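Local coordinates for glycosyl hydrolase family 2, TIM barrel domain protein (Faecalibacterium prausnitzii A2-165, PDB 6ED2) that probably hydrolyses beta-D-glucuronides with release of glucuronic acid, as a beta-glucuronidase of glycosyl hydrolase family 2 from a human gut bacterium, at residues R496-G499 against W500-G504; D510-A513 against A514-E518; E562-H565 against A566-H570. One frame throughout, in Å; residues are numbered along the deposited sequence.

Contact 1. Residues R496-G499 against W500-G504; sequences RYYG and WYVLG
The edge of the Tyr-501 ring is set against one face of Tyr-497, with CE2 of Tyr-501 3.7 Å above the Tyr-497 plane and over the middle of that ring. The planes meet at 74°, a T-shaped pair, and the closest carbons are Tyr-497 CG and Tyr-501 CD2, 3.5 Å apart. Tyr-501 in turn offers a face to its neighbour, since CD1 of Trp-500 lies 3.5 Å above the Tyr-501 plane, again over the centre. At the edges, Tyr-497 CD2 lies in the Tyr-501 plane and Tyr-501 CE2 in that of Trp-500. Both tyrosines carry CG beside the backbone N (chi1 -69° in Tyr-497 and -66° in Tyr-501), and their side chains run alongside each other in the same direction.

The backbone beneath is a type II beta turn from Tyr-497 to Trp-500, in the loop after barrel strand 492-495, at the C-terminal end of the barrel, where TIM-barrel enzymes carry their active sites. Trp-500 N closes it on Tyr-497 O at 3.0 Å. Gly-499 occupies the third position with positive phi, where a side chain would collide with the Tyr-498 carbonyl oxygen. Its N donates to Val-502 O at 2.8 Å; with a weak return bond from Val-502 N to Tyr-497 O, this bridges Tyr-498 and Val-502, whose side chains lie alongside each other, CD1 of the ring 3.8 Å from CG1 of the valine. The hydroxyls of the T-shaped pair find partners farther off: Tyr-497 OH is hydrogen-bonded to Glu-535 and Tyr-501 OH to Lys-599 and Arg-593.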
# COMPACT_ATOMS: atom_id res chain seq x y z
N ARG A 496 -15.56 -20.69 -13.23
CA ARG A 496 -14.47 -21.63 -13.01
C ARG A 496 -13.24 -20.92 -12.45
O ARG A 496 -12.90 -19.82 -12.88
CB ARG A 496 -14.12 -22.36 -14.30
CG ARG A 496 -15.15 -23.42 -14.70
CD ARG A 496 -15.38 -24.39 -13.55
NE ARG A 496 -16.37 -25.42 -13.87
CZ ARG A 496 -17.68 -25.32 -13.63
NH1 ARG A 496 -18.19 -24.22 -13.08
NH2 ARG A 496 -18.48 -26.32 -13.95
N TYR A 497 -12.58 -21.58 -11.50
CA TYR A 497 -11.46 -21.03 -10.76
C TYR A 497 -10.33 -22.05 -10.66
O TYR A 497 -9.75 -22.27 -9.59
CB TYR A 497 -11.90 -20.59 -9.37
CG TYR A 497 -12.80 -19.38 -9.40
CD1 TYR A 497 -12.27 -18.11 -9.59
CD2 TYR A 497 -14.18 -19.51 -9.25
CE1 TYR A 497 -13.09 -16.99 -9.62
CE2 TYR A 497 -15.01 -18.41 -9.28
CZ TYR A 497 -14.46 -17.15 -9.46
OH TYR A 497 -15.29 -16.05 -9.49
N TYR A 498 -10.02 -22.69 -11.79
CA TYR A 498 -8.88 -23.59 -11.87
C TYR A 498 -7.59 -22.78 -11.74
O TYR A 498 -7.25 -22.00 -12.63
CB TYR A 498 -8.91 -24.36 -13.19
CG TYR A 498 -9.90 -25.51 -13.20
CD1 TYR A 498 -9.68 -26.66 -12.45
CD2 TYR A 498 -11.06 -25.45 -13.98
CE1 TYR A 498 -10.57 -27.72 -12.47
CE2 TYR A 498 -11.96 -26.50 -14.01
CZ TYR A 498 -11.71 -27.64 -13.26
OH TYR A 498 -12.60 -28.68 -13.29
N GLY A 499 -6.89 -22.96 -10.63
CA GLY A 499 -5.70 -22.19 -10.36
C GLY A 499 -5.88 -21.18 -9.26
O GLY A 499 -4.90 -20.52 -8.88
N TRP A 500 -7.10 -21.02 -8.75
CA TRP A 500 -7.33 -20.24 -7.54
C TRP A 500 -7.93 -21.12 -6.44
O TRP A 500 -7.20 -21.60 -5.56
CB TRP A 500 -8.23 -19.03 -7.82
CG TRP A 500 -8.35 -18.14 -6.61
CD1 TRP A 500 -9.46 -17.94 -5.85
CD2 TRP A 500 -7.30 -17.38 -6.01
NE1 TRP A 500 -9.17 -17.08 -4.81
CE2 TRP A 500 -7.85 -16.73 -4.89
CE3 TRP A 500 -5.94 -17.17 -6.32
CZ2 TRP A 500 -7.08 -15.88 -4.07
CZ3 TRP A 500 -5.19 -16.31 -5.50
CH2 TRP A 500 -5.76 -15.69 -4.39
N TYR A 501 -9.25 -21.36 -6.47
CA TYR A 501 -9.86 -22.20 -5.43
C TYR A 501 -9.47 -23.66 -5.57
O TYR A 501 -9.51 -24.39 -4.58
CB TYR A 501 -11.38 -22.09 -5.46
CG TYR A 501 -11.90 -20.73 -5.09
CD1 TYR A 501 -11.59 -20.16 -3.87
CD2 TYR A 501 -12.71 -20.02 -5.97
CE1 TYR A 501 -12.07 -18.91 -3.52
CE2 TYR A 501 -13.20 -18.76 -5.64
CZ TYR A 501 -12.87 -18.21 -4.42
OH TYR A 501 -13.36 -16.97 -4.08
N VAL A 502 -9.08 -24.09 -6.77
CA VAL A 502 -8.84 -25.49 -7.08
C VAL A 502 -7.46 -25.58 -7.71
O VAL A 502 -7.23 -24.99 -8.78
CB VAL A 502 -9.91 -26.05 -8.04
CG1 VAL A 502 -9.46 -27.34 -8.69
CG2 VAL A 502 -11.24 -26.24 -7.30
N LEU A 503 -6.53 -26.27 -7.03
CA LEU A 503 -5.20 -26.56 -7.56
C LEU A 503 -4.39 -25.29 -7.77
O LEU A 503 -3.70 -25.13 -8.79
CB LEU A 503 -5.29 -27.36 -8.87
CG LEU A 503 -5.69 -28.83 -8.76
CD1 LEU A 503 -6.35 -29.30 -10.04
CD2 LEU A 503 -4.48 -29.67 -8.45
N GLY A 504 -4.45 -24.38 -6.81
CA GLY A 504 -3.72 -23.13 -6.91
C GLY A 504 -2.30 -23.23 -6.37
O GLY A 504 -2.01 -24.04 -5.50

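Contact 2. Residues D510-A513 against A514-E518; sequences DAEA and AFHHE
Glu-512 and His-516, one helical turn apart, are joined through a shared water. The water donates to Glu-512 OE2 at 3.0 Å and lies 2.6 Å from His-516 NE2, in the plane of the imidazole at its edge. OE2 and NE2 themselves stay 4.0 Å apart, so the water does the linking. The extended glutamate, its CG swung away from the backbone N (chi1 -176°), runs alongside the histidine in the same direction, and its carboxylate is turned 53° from the ring. At the other nitrogen, ND1 of His-516 is hydrogen-bonded to the hydroxyl of Tyr-571. Asp-510 OD2, at the start of the segment, accepts a bond from Ala-178 N of the second subunit.

Under these side chains runs the regular i to i+4 pattern of an alpha helix, here helix 508-525 of the beta-alpha-beta unit between barrel strands 492-495 and 531-535. The bond from His-516 N to Glu-512 O, 3.0 Å long, is almost straight at 175°, and Ala-514 N reaches Asp-510 O at the same length.

Packing completes the contact. His-516 CD2 rests 3.9 Å from Glu-512 CG and 3.4 Å from the carbonyl oxygen of the same residue. On another side of the helix the Phe-515 ring stacks on Tyr-498.

With an alanine in place of His-516, the water would probably be held less firmly at Glu-512 and the Tyr-571 hydroxyl would lose its ring partner. Polar partners at both nitrogens are likely to fix the rotation of the imidazole, and the nearby carboxylate may make its protonation somewhat easier.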
# COMPACT_ATOMS: atom_id res chain seq x y z
N ASP A 510 -1.00 -28.39 -13.18
CA ASP A 510 -2.03 -29.34 -12.80
C ASP A 510 -3.42 -28.73 -12.97
O ASP A 510 -4.34 -29.39 -13.46
CB ASP A 510 -1.81 -29.81 -11.37
CG ASP A 510 -0.64 -30.79 -11.24
OD1 ASP A 510 -0.89 -31.98 -10.94
OD2 ASP A 510 0.52 -30.37 -11.47
N ALA A 511 -3.58 -27.46 -12.59
CA ALA A 511 -4.85 -26.79 -12.79
C ALA A 511 -5.22 -26.76 -14.28
O ALA A 511 -6.36 -27.06 -14.64
CB ALA A 511 -4.80 -25.37 -12.21
N GLU A 512 -4.25 -26.44 -15.14
CA GLU A 512 -4.54 -26.38 -16.57
C GLU A 512 -5.05 -27.72 -17.11
O GLU A 512 -5.99 -27.75 -17.91
CB GLU A 512 -3.30 -25.94 -17.34
CG GLU A 512 -3.53 -25.77 -18.82
CD GLU A 512 -2.23 -25.61 -19.60
OE1 GLU A 512 -1.24 -25.15 -19.00
OE2 GLU A 512 -2.21 -25.95 -20.80
N ALA A 513 -4.43 -28.83 -16.69
CA ALA A 513 -4.85 -30.14 -17.20
C ALA A 513 -6.22 -30.54 -16.64
O ALA A 513 -7.03 -31.13 -17.35
CB ALA A 513 -3.80 -31.21 -16.87
N ALA A 514 -6.48 -30.25 -15.36
CA ALA A 514 -7.81 -30.52 -14.83
C ALA A 514 -8.85 -29.70 -15.57
O ALA A 514 -9.98 -30.15 -15.79
CB ALA A 514 -7.85 -30.22 -13.32
N PHE A 515 -8.50 -28.47 -15.94
CA PHE A 515 -9.43 -27.60 -16.64
C PHE A 515 -9.74 -28.15 -18.03
O PHE A 515 -10.92 -28.30 -18.39
CB PHE A 515 -8.81 -26.20 -16.69
CG PHE A 515 -9.76 -25.08 -17.04
CD1 PHE A 515 -11.08 -25.31 -17.35
CD2 PHE A 515 -9.28 -23.76 -17.07
CE1 PHE A 515 -11.93 -24.24 -17.70
CE2 PHE A 515 -10.12 -22.71 -17.40
CZ PHE A 515 -11.44 -22.95 -17.73
N HIS A 516 -8.71 -28.50 -18.79
CA HIS A 516 -8.90 -29.17 -20.08
C HIS A 516 -9.72 -30.44 -19.94
O HIS A 516 -10.55 -30.75 -20.80
CB HIS A 516 -7.56 -29.50 -20.71
CG HIS A 516 -6.97 -28.39 -21.50
ND1 HIS A 516 -7.57 -27.89 -22.64
CD2 HIS A 516 -5.83 -27.67 -21.33
CE1 HIS A 516 -6.82 -26.92 -23.13
NE2 HIS A 516 -5.76 -26.77 -22.36
N HIS A 517 -9.50 -31.19 -18.86
CA HIS A 517 -10.28 -32.40 -18.64
C HIS A 517 -11.77 -32.09 -18.56
O HIS A 517 -12.58 -32.71 -19.26
CB HIS A 517 -9.80 -33.12 -17.38
CG HIS A 517 -10.57 -34.36 -17.07
ND1 HIS A 517 -10.38 -35.54 -17.76
CD2 HIS A 517 -11.55 -34.61 -16.17
CE1 HIS A 517 -11.20 -36.47 -17.28
NE2 HIS A 517 -11.92 -35.92 -16.32
N GLU A 518 -12.15 -31.10 -17.74
CA GLU A 518 -13.58 -30.77 -17.64
C GLU A 518 -14.11 -30.20 -18.95
O GLU A 518 -15.25 -30.50 -19.34
CB GLU A 518 -13.84 -29.78 -16.49
CG GLU A 518 -15.34 -29.67 -16.15
CD GLU A 518 -15.70 -28.53 -15.19
OE1 GLU A 518 -14.83 -28.09 -14.41
OE2 GLU A 518 -16.88 -28.08 -15.21
O HOH W 1 -3.96 -25.00 -22.99

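Contact 3. Residues E562-H565 against A566-H570; sequences EMTH and AVFDH
Met-563, Thr-564 and His-565 each meet a residue one turn further along helix 554-570, the helix of the TIM-barrel beta-alpha-beta unit that connects strands 531-535 and 574-580. Four backbone bonds of i to i+4 type run across the contact. The shortest, from Asp-569 N to His-565 O, measures 2.8 Å; that from Phe-568 N to Thr-564 O is nearly straight at 171°. Two polar side chains are anchored from outside the contact: His-565 NE2 is hydrogen-bonded to the Tyr-536 hydroxyl, and Asp-569 OD1 forms a salt bridge with Arg-618.

The aromatic meeting is between His-565 and Phe-568. CD2 of Phe-568 comes in the histidine plane to the ring's edge, 3.8 Å from His-565 CD2, and the two planes are inclined at 60°.

Two apolar contacts complete the account. Met-563, folded back beyond CG (chi2 -85°), brings SD to 4.0 Å from Val-567 CG2, and both side chains face helix 508-525. Thr-564 holds its methyl opposite the backbone N, which leaves OG1 to bond the carbonyl of Tyr-560 and puts CG2 3.5 Å from both CZ and CE1 of Phe-568.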
# COMPACT_ATOMS: atom_id res chain seq x y z
N GLU A 562 -3.31 -15.75 -18.25
CA GLU A 562 -2.74 -16.24 -19.49
C GLU A 562 -3.01 -17.73 -19.65
O GLU A 562 -3.34 -18.19 -20.75
CB GLU A 562 -1.24 -15.96 -19.53
CG GLU A 562 -0.92 -14.46 -19.62
CD GLU A 562 0.51 -14.17 -20.05
OE1 GLU A 562 1.28 -15.14 -20.28
OE2 GLU A 562 0.85 -12.97 -20.17
N MET A 563 -2.87 -18.50 -18.57
CA MET A 563 -3.21 -19.92 -18.64
C MET A 563 -4.68 -20.09 -18.96
O MET A 563 -5.05 -20.84 -19.89
CB MET A 563 -2.84 -20.61 -17.34
CG MET A 563 -3.15 -22.11 -17.36
SD MET A 563 -4.87 -22.51 -16.91
CE MET A 563 -4.88 -22.16 -15.17
N THR A 564 -5.54 -19.38 -18.22
CA THR A 564 -6.99 -19.51 -18.39
C THR A 564 -7.40 -19.18 -19.82
O THR A 564 -8.18 -19.93 -20.43
CB THR A 564 -7.70 -18.60 -17.38
OG1 THR A 564 -7.28 -18.95 -16.05
CG2 THR A 564 -9.23 -18.76 -17.45
N HIS A 565 -6.85 -18.12 -20.39
CA HIS A 565 -7.26 -17.73 -21.74
C HIS A 565 -6.75 -18.73 -22.78
O HIS A 565 -7.41 -18.93 -23.81
CB HIS A 565 -6.76 -16.32 -22.06
CG HIS A 565 -7.43 -15.25 -21.25
ND1 HIS A 565 -6.80 -14.08 -20.88
CD2 HIS A 565 -8.68 -15.18 -20.74
CE1 HIS A 565 -7.64 -13.34 -20.18
NE2 HIS A 565 -8.79 -13.99 -20.07
N ALA A 566 -5.60 -19.35 -22.53
CA ALA A 566 -5.12 -20.39 -23.43
C ALA A 566 -6.08 -21.57 -23.45
O ALA A 566 -6.35 -22.14 -24.51
CB ALA A 566 -3.71 -20.83 -23.03
N VAL A 567 -6.64 -21.93 -22.29
CA VAL A 567 -7.71 -22.93 -22.27
C VAL A 567 -8.90 -22.44 -23.09
O VAL A 567 -9.37 -23.14 -24.00
CB VAL A 567 -8.10 -23.27 -20.83
CG1 VAL A 567 -9.24 -24.27 -20.84
CG2 VAL A 567 -6.89 -23.83 -20.07
N PHE A 568 -9.41 -21.23 -22.78
CA PHE A 568 -10.55 -20.67 -23.52
C PHE A 568 -10.31 -20.79 -25.01
O PHE A 568 -11.17 -21.25 -25.77
CB PHE A 568 -10.77 -19.17 -23.21
CG PHE A 568 -11.26 -18.85 -21.81
CD1 PHE A 568 -11.42 -19.83 -20.84
CD2 PHE A 568 -11.53 -17.53 -21.47
CE1 PHE A 568 -11.86 -19.51 -19.57
CE2 PHE A 568 -11.96 -17.19 -20.20
CZ PHE A 568 -12.13 -18.18 -19.24
N ASP A 569 -9.13 -20.33 -25.45
CA ASP A 569 -8.86 -20.17 -26.87
C ASP A 569 -8.73 -21.52 -27.57
O ASP A 569 -8.83 -21.57 -28.80
CB ASP A 569 -7.59 -19.33 -27.05
CG ASP A 569 -7.81 -17.86 -26.64
OD1 ASP A 569 -8.99 -17.45 -26.49
OD2 ASP A 569 -6.80 -17.10 -26.49
N HIS A 570 -8.54 -22.59 -26.81
CA HIS A 570 -8.41 -23.92 -27.39
C HIS A 570 -9.71 -24.46 -27.97
O HIS A 570 -9.66 -25.31 -28.87
CB HIS A 570 -7.87 -24.88 -26.33
CG HIS A 570 -7.52 -26.23 -26.86
ND1 HIS A 570 -6.48 -26.43 -27.74
CD2 HIS A 570 -8.09 -27.45 -26.66
CE1 HIS A 570 -6.42 -27.72 -28.05
NE2 HIS A 570 -7.38 -28.35 -27.40

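In the fold
The three contacts follow one another along one flank of the TIM-barrel domain. Contacts 1 and 2, centres about 10 Å apart, are tied by the salt bridge of Arg-496 NH2 with Glu-518 OE2 at 2.7 Å. Contacts 2 and 3, centres about 11 Å apart, pack helix on helix, with Phe-515 CD2 3.8 Å from Val-567 CG1. Contact 1 reaches contact 3 through Met-563 CE, 3.5 Å from Tyr-498 O. All lie away from the magnesium site at Thr-239 and Glu-241, but in contact 1 the side chain of Tyr-501 comes within about 3 Å of a formic acid and that of Tyr-497 within about 4 Å of a glycerol (nearest atoms), both probably from the crystallisation liquor.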